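Long-range contacts in chain length determinant protein (Shigella flexneri, PDB 4E2H), which probably regulates the chain length of the O-antigen polysaccharide of lipopolysaccharide, acting from the inner membrane through this periplasmic domain: residues S56-L61 / Q105-V110; N163-T168 / T182-G187. One frame throughout, in Å; residues are numbered along the deposited sequence.

Contact 1: S56-L61 / Q105-V110; sequences SAFSAL and QYIQQV
Leu61 meets Val110 with its CG anti to the backbone N (chi1 -176°), a setting that sends both methyls across to segment 105-110, while Val110, with chi1 at 172°, spreads its two methyls over segment 56-61. Val110 CG2 lies 3.6 Å from Leu61 CD2, and Val110 CG1 turns to the small side chain of Ala57, 3.5 Å from its CB. The backbones are closest here, the CA atoms of Ala57 and Val110 standing 6.3 Å apart. Leu61 CD2 also reaches back to the preceding turn, where it lies 3.4 Å from Tyr106 O and 3.8 Å from Tyr106 CB. Phe58 brings its ring up from the flank: CD1 meets Val110 CG2, the two side chains crossing at about a right angle, and CE1 rests 3.9 Å from Ile107 CG1. At the exposed margin the extended Gln109 side chain lays its amide beside Leu61, NE2 coming near both methyls. No hydrogen bond joins the segments, and the grip is largely apolar. The segment axes approach to 10.0 Å and their directions differ by 125°. Helix 43-65 and the first turns of helix 97-164 pack on the antiparallel sheet, Phe58 touching Leu74, Ile76 and Val89 and Ile107 touching Val89, in the alpha/beta base typical of Wzz-type periplasmic domains.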
loop_
_atom_site.group_PDB
_atom_site.type_symbol
_atom_site.label_atom_id
_atom_site.label_comp_id
_atom_site.label_asym_id
_atom_site.label_seq_id
_atom_site.Cartn_x
_atom_site.Cartn_y
_atom_site.Cartn_z
ATOM N N SER C 56 1.854 13.699 20.132
ATOM C CA SER C 56 2.946 14.578 19.751
ATOM C C SER C 56 2.463 16.024 19.842
ATOM O O SER C 56 3.109 16.856 20.459
ATOM C CB SER C 56 3.532 14.220 18.373
ATOM O OG SER C 56 2.820 14.838 17.308
ATOM N N ALA C 57 1.312 16.322 19.256
ATOM C CA ALA C 57 0.783 17.673 19.349
ATOM C C ALA C 57 0.552 17.997 20.826
ATOM O O ALA C 57 0.550 19.164 21.234
ATOM C CB ALA C 57 -0.505 17.801 18.555
ATOM N N PHE C 58 0.367 16.960 21.632
ATOM C CA PHE C 58 0.137 17.178 23.053
ATOM C C PHE C 58 1.437 17.552 23.783
ATOM O O PHE C 58 1.454 18.430 24.652
ATOM C CB PHE C 58 -0.497 15.952 23.687
ATOM C CG PHE C 58 -1.223 16.247 24.957
ATOM C CD1 PHE C 58 -2.543 16.661 24.923
ATOM C CD2 PHE C 58 -0.591 16.109 26.186
ATOM C CE1 PHE C 58 -3.221 16.931 26.084
ATOM C CE2 PHE C 58 -1.272 16.375 27.365
ATOM C CZ PHE C 58 -2.588 16.788 27.312
ATOM N N SER C 59 2.524 16.879 23.426
ATOM C CA SER C 59 3.837 17.222 23.952
ATOM C C SER C 59 4.184 18.660 23.611
ATOM O O SER C 59 4.883 19.331 24.361
ATOM C CB SER C 59 4.909 16.305 23.351
ATOM O OG SER C 59 4.571 14.935 23.505
ATOM N N ALA C 60 3.730 19.129 22.456
ATOM C CA ALA C 60 4.017 20.495 22.066
ATOM C C ALA C 60 3.214 21.440 22.950
ATOM O O ALA C 60 3.728 22.463 23.392
ATOM C CB ALA C 60 3.704 20.716 20.608
ATOM N N LEU C 61 1.964 21.083 23.230
ATOM C CA LEU C 61 1.103 21.940 24.042
ATOM C C LEU C 61 1.694 22.094 25.441
ATOM O O LEU C 61 1.703 23.195 26.007
ATOM C CB LEU C 61 -0.297 21.362 24.131
ATOM C CG LEU C 61 -1.334 22.207 24.863
ATOM C CD1 LEU C 61 -1.282 23.658 24.392
ATOM C CD2 LEU C 61 -2.745 21.607 24.686
ATOM N N GLN C 105 -10.488 20.685 27.754
ATOM C CA GLN C 105 -10.488 21.600 26.622
ATOM C C GLN C 105 -9.157 21.518 25.859
ATOM O O GLN C 105 -9.136 21.553 24.632
ATOM C CB GLN C 105 -10.808 23.023 27.070
ATOM C CG GLN C 105 -9.647 23.993 26.982
ATOM C CD GLN C 105 -10.104 25.434 27.148
ATOM O OE1 GLN C 105 -11.293 25.745 26.987
ATOM N NE2 GLN C 105 -9.161 26.323 27.470
ATOM N N TYR C 106 -8.060 21.372 26.596
ATOM C CA TYR C 106 -6.731 21.272 26.014
ATOM C C TYR C 106 -6.542 20.004 25.189
ATOM O O TYR C 106 -5.690 19.928 24.289
ATOM C CB TYR C 106 -5.677 21.378 27.109
ATOM C CG TYR C 106 -5.459 22.806 27.556
ATOM C CD1 TYR C 106 -6.107 23.851 26.910
ATOM C CD2 TYR C 106 -4.603 23.115 28.612
ATOM C CE1 TYR C 106 -5.919 25.162 27.302
ATOM C CE2 TYR C 106 -4.398 24.430 29.006
ATOM C CZ TYR C 106 -5.062 25.452 28.348
ATOM O OH TYR C 106 -4.880 26.770 28.720
ATOM N N ILE C 107 -7.352 19.010 25.509
ATOM C CA ILE C 107 -7.431 17.786 24.728
ATOM C C ILE C 107 -8.285 17.998 23.496
ATOM O O ILE C 107 -7.963 17.500 22.425
ATOM C CB ILE C 107 -8.064 16.670 25.558
ATOM C CG1 ILE C 107 -7.002 16.063 26.488
ATOM C CG2 ILE C 107 -8.735 15.632 24.654
ATOM C CD1 ILE C 107 -7.565 15.132 27.538
ATOM N N GLN C 108 -9.387 18.726 23.657
ATOM C CA GLN C 108 -10.226 19.075 22.523
ATOM C C GLN C 108 -9.516 20.115 21.654
ATOM O O GLN C 108 -9.877 20.317 20.498
ATOM C CB GLN C 108 -11.585 19.592 22.995
ATOM C CG GLN C 108 -12.595 19.851 21.883
ATOM C CD GLN C 108 -12.919 18.603 21.064
ATOM O OE1 GLN C 108 -13.085 17.502 21.615
ATOM N NE2 GLN C 108 -13.016 18.771 19.733
ATOM N N GLN C 109 -8.491 20.758 22.206
ATOM C CA GLN C 109 -7.769 21.778 21.471
ATOM C C GLN C 109 -6.735 21.099 20.585
ATOM O O GLN C 109 -6.436 21.552 19.470
ATOM C CB GLN C 109 -7.092 22.759 22.429
ATOM C CG GLN C 109 -6.068 23.681 21.767
ATOM C CD GLN C 109 -5.363 24.572 22.775
ATOM O OE1 GLN C 109 -5.986 25.438 23.392
ATOM N NE2 GLN C 109 -4.065 24.348 22.969
ATOM N N VAL C 110 -6.188 20.003 21.091
ATOM C CA VAL C 110 -5.259 19.220 20.307
ATOM C C VAL C 110 -6.030 18.326 19.344
ATOM O O VAL C 110 -5.620 18.157 18.195
ATOM C CB VAL C 110 -4.317 18.399 21.200
ATOM C CG1 VAL C 110 -3.490 17.440 20.364
ATOM C CG2 VAL C 110 -3.408 19.325 21.998
#

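Contact 2: N163-T168 / T182-G187; sequences NQAQVT and TLFLLG
Val167 and Gly187 make the close side of this contact: Val167 O is 3.7 Å from Gly187 CA, and Val167 CG1 packs against the same carbon at 3.8 Å. Without a side chain on Gly187, the two backbones can draw together until the CA atoms of Thr168 and Gly187 are 4.3 Å apart. The other methyl of Val167, CG2, which chi1 of -177° leaves beside the backbone N, points to the edge of the Phe184 ring, near its plane, 4.3 Å from CE2. Val167 is placed by the Schellman motif that ends helix 97-164: Gln166 takes positive phi, its N bonds to Asn163 O, and Val167 N bonds to Ala162 O. The packing is looser at Ala165, whose CB stays 4.5 Å from Phe184 CE2, and on the solvent side Gln166 is exposed and poorly ordered. Thr168, also exposed, directs its CB away from segment 182-187. No hydrogen bond crosses between the segments; instead the backbones of Val167 and Thr168 bond to Ser188 and Glu189, at the start of helix 187-195. Phe184 also packs on Tyr161 and Ala162 of helix 97-164 and on Ala190 of the second subunit.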
loop_
_atom_site.group_PDB
_atom_site.type_symbol
_atom_site.label_atom_id
_atom_site.label_comp_id
_atom_site.label_asym_id
_atom_site.label_seq_id
_atom_site.Cartn_x
_atom_site.Cartn_y
_atom_site.Cartn_z
ATOM N N ASN C 163 -0.629 -8.785 -52.341
ATOM C CA ASN C 163 -0.675 -8.126 -53.643
ATOM C C ASN C 163 0.217 -8.816 -54.677
ATOM O O ASN C 163 -0.253 -9.199 -55.753
ATOM C CB ASN C 163 -0.284 -6.651 -53.547
ATOM C CG ASN C 163 -1.408 -5.788 -53.006
ATOM O OD1 ASN C 163 -2.562 -6.234 -52.901
ATOM N ND2 ASN C 163 -1.082 -4.536 -52.663
ATOM N N GLN C 164 1.486 -9.004 -54.340
ATOM C CA GLN C 164 2.416 -9.600 -55.285
ATOM C C GLN C 164 2.031 -11.014 -55.701
ATOM O O GLN C 164 2.261 -11.418 -56.851
ATOM C CB GLN C 164 3.848 -9.573 -54.747
ATOM C CG GLN C 164 4.871 -9.322 -55.845
ATOM C CD GLN C 164 6.296 -9.477 -55.368
ATOM O OE1 GLN C 164 6.786 -8.689 -54.536
ATOM N NE2 GLN C 164 6.981 -10.503 -55.891
ATOM N N ALA C 165 1.451 -11.767 -54.768
ATOM C CA ALA C 165 1.019 -13.137 -55.053
ATOM C C ALA C 165 -0.426 -13.145 -55.540
ATOM O O ALA C 165 -1.058 -14.214 -55.629
ATOM C CB ALA C 165 1.162 -14.007 -53.810
ATOM N N GLN C 166 -0.936 -11.948 -55.835
ATOM C CA GLN C 166 -2.319 -11.741 -56.253
ATOM C C GLN C 166 -3.326 -12.578 -55.460
ATOM O O GLN C 166 -4.145 -13.265 -56.061
ATOM C CB GLN C 166 -2.476 -12.032 -57.745
ATOM C CG GLN C 166 -1.563 -11.206 -58.650
ATOM C CD GLN C 166 -1.663 -11.616 -60.112
ATOM O OE1 GLN C 166 -1.927 -12.784 -60.427
ATOM N NE2 GLN C 166 -1.464 -10.653 -61.017
ATOM N N VAL C 167 -3.270 -12.525 -54.127
ATOM C CA VAL C 167 -4.297 -13.144 -53.295
ATOM C C VAL C 167 -5.243 -12.065 -52.761
ATOM O O VAL C 167 -4.807 -11.095 -52.127
ATOM C CB VAL C 167 -3.694 -13.894 -52.101
ATOM C CG1 VAL C 167 -4.797 -14.591 -51.310
ATOM C CG2 VAL C 167 -2.656 -14.882 -52.569
ATOM N N THR C 168 -6.539 -12.237 -52.999
ATOM C CA THR C 168 -7.504 -11.227 -52.591
ATOM C C THR C 168 -8.467 -11.780 -51.534
ATOM O O THR C 168 -9.068 -11.028 -50.755
ATOM C CB THR C 168 -8.297 -10.723 -53.800
ATOM O OG1 THR C 168 -8.531 -11.826 -54.683
ATOM C CG2 THR C 168 -7.516 -9.637 -54.545
ATOM N N THR C 182 2.305 -16.126 -42.371
ATOM C CA THR C 182 0.924 -16.468 -42.701
ATOM C C THR C 182 -0.138 -15.341 -42.789
ATOM O O THR C 182 -1.240 -15.579 -43.288
ATOM C CB THR C 182 0.389 -17.512 -41.712
ATOM O OG1 THR C 182 0.360 -16.936 -40.400
ATOM C CG2 THR C 182 1.293 -18.741 -41.710
ATOM N N LEU C 183 0.146 -14.132 -42.330
ATOM C CA LEU C 183 -0.891 -13.092 -42.447
ATOM C C LEU C 183 -1.471 -12.946 -43.856
ATOM O O LEU C 183 -2.695 -12.845 -44.018
ATOM C CB LEU C 183 -0.405 -11.724 -41.950
ATOM C CG LEU C 183 -0.784 -11.366 -40.513
ATOM C CD1 LEU C 183 0.138 -10.265 -39.968
ATOM C CD2 LEU C 183 -2.261 -10.956 -40.421
ATOM N N PHE C 184 -0.609 -12.926 -44.873
ATOM C CA PHE C 184 -1.063 -12.641 -46.237
ATOM C C PHE C 184 -2.096 -13.676 -46.720
ATOM O O PHE C 184 -2.788 -13.467 -47.720
ATOM C CB PHE C 184 0.121 -12.559 -47.221
ATOM C CG PHE C 184 0.501 -13.889 -47.833
ATOM C CD1 PHE C 184 1.337 -14.767 -47.162
ATOM C CD2 PHE C 184 0.029 -14.255 -49.088
ATOM C CE1 PHE C 184 1.686 -15.988 -47.721
ATOM C CE2 PHE C 184 0.374 -15.479 -49.645
ATOM C CZ PHE C 184 1.199 -16.340 -48.957
ATOM N N LEU C 185 -2.230 -14.786 -46.008
ATOM C CA LEU C 185 -3.235 -15.749 -46.412
ATOM C C LEU C 185 -4.645 -15.201 -46.236
ATOM O O LEU C 185 -5.593 -15.758 -46.785
ATOM C CB LEU C 185 -3.064 -17.048 -45.643
ATOM C CG LEU C 185 -1.663 -17.621 -45.867
ATOM C CD1 LEU C 185 -1.319 -18.671 -44.805
ATOM C CD2 LEU C 185 -1.553 -18.195 -47.259
ATOM N N LEU C 186 -4.806 -14.121 -45.473
ATOM C CA LEU C 186 -6.156 -13.552 -45.260
ATOM C C LEU C 186 -6.542 -12.805 -46.528
ATOM O O LEU C 186 -7.693 -12.389 -46.716
ATOM C CB LEU C 186 -6.187 -12.605 -44.066
ATOM C CG LEU C 186 -5.577 -13.120 -42.758
ATOM C CD1 LEU C 186 -5.379 -11.990 -41.765
ATOM C CD2 LEU C 186 -6.409 -14.239 -42.151
ATOM N N GLY C 187 -5.571 -12.646 -47.418
ATOM C CA GLY C 187 -5.872 -12.013 -48.685
ATOM C C GLY C 187 -5.999 -10.519 -48.519
ATOM O O GLY C 187 -6.230 -10.014 -47.412
#

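Overall arrangement
Contact 1 and contact 2 lie on opposite sides of the chain's centre, their own centres 79 Å apart and their nearest atoms about 63 Å apart. Helix 97-164 takes part in both, near its start in contact 1 and at its end in contact 2. Along the chain they come in series, contact 1 closing before contact 2 opens. The first lies beside the antiparallel sheet, the second where the chain turns back into helix 187-195. Each also touches the second subunit, consistent with an elongated protein whose subunits associate near both ends of the long helix.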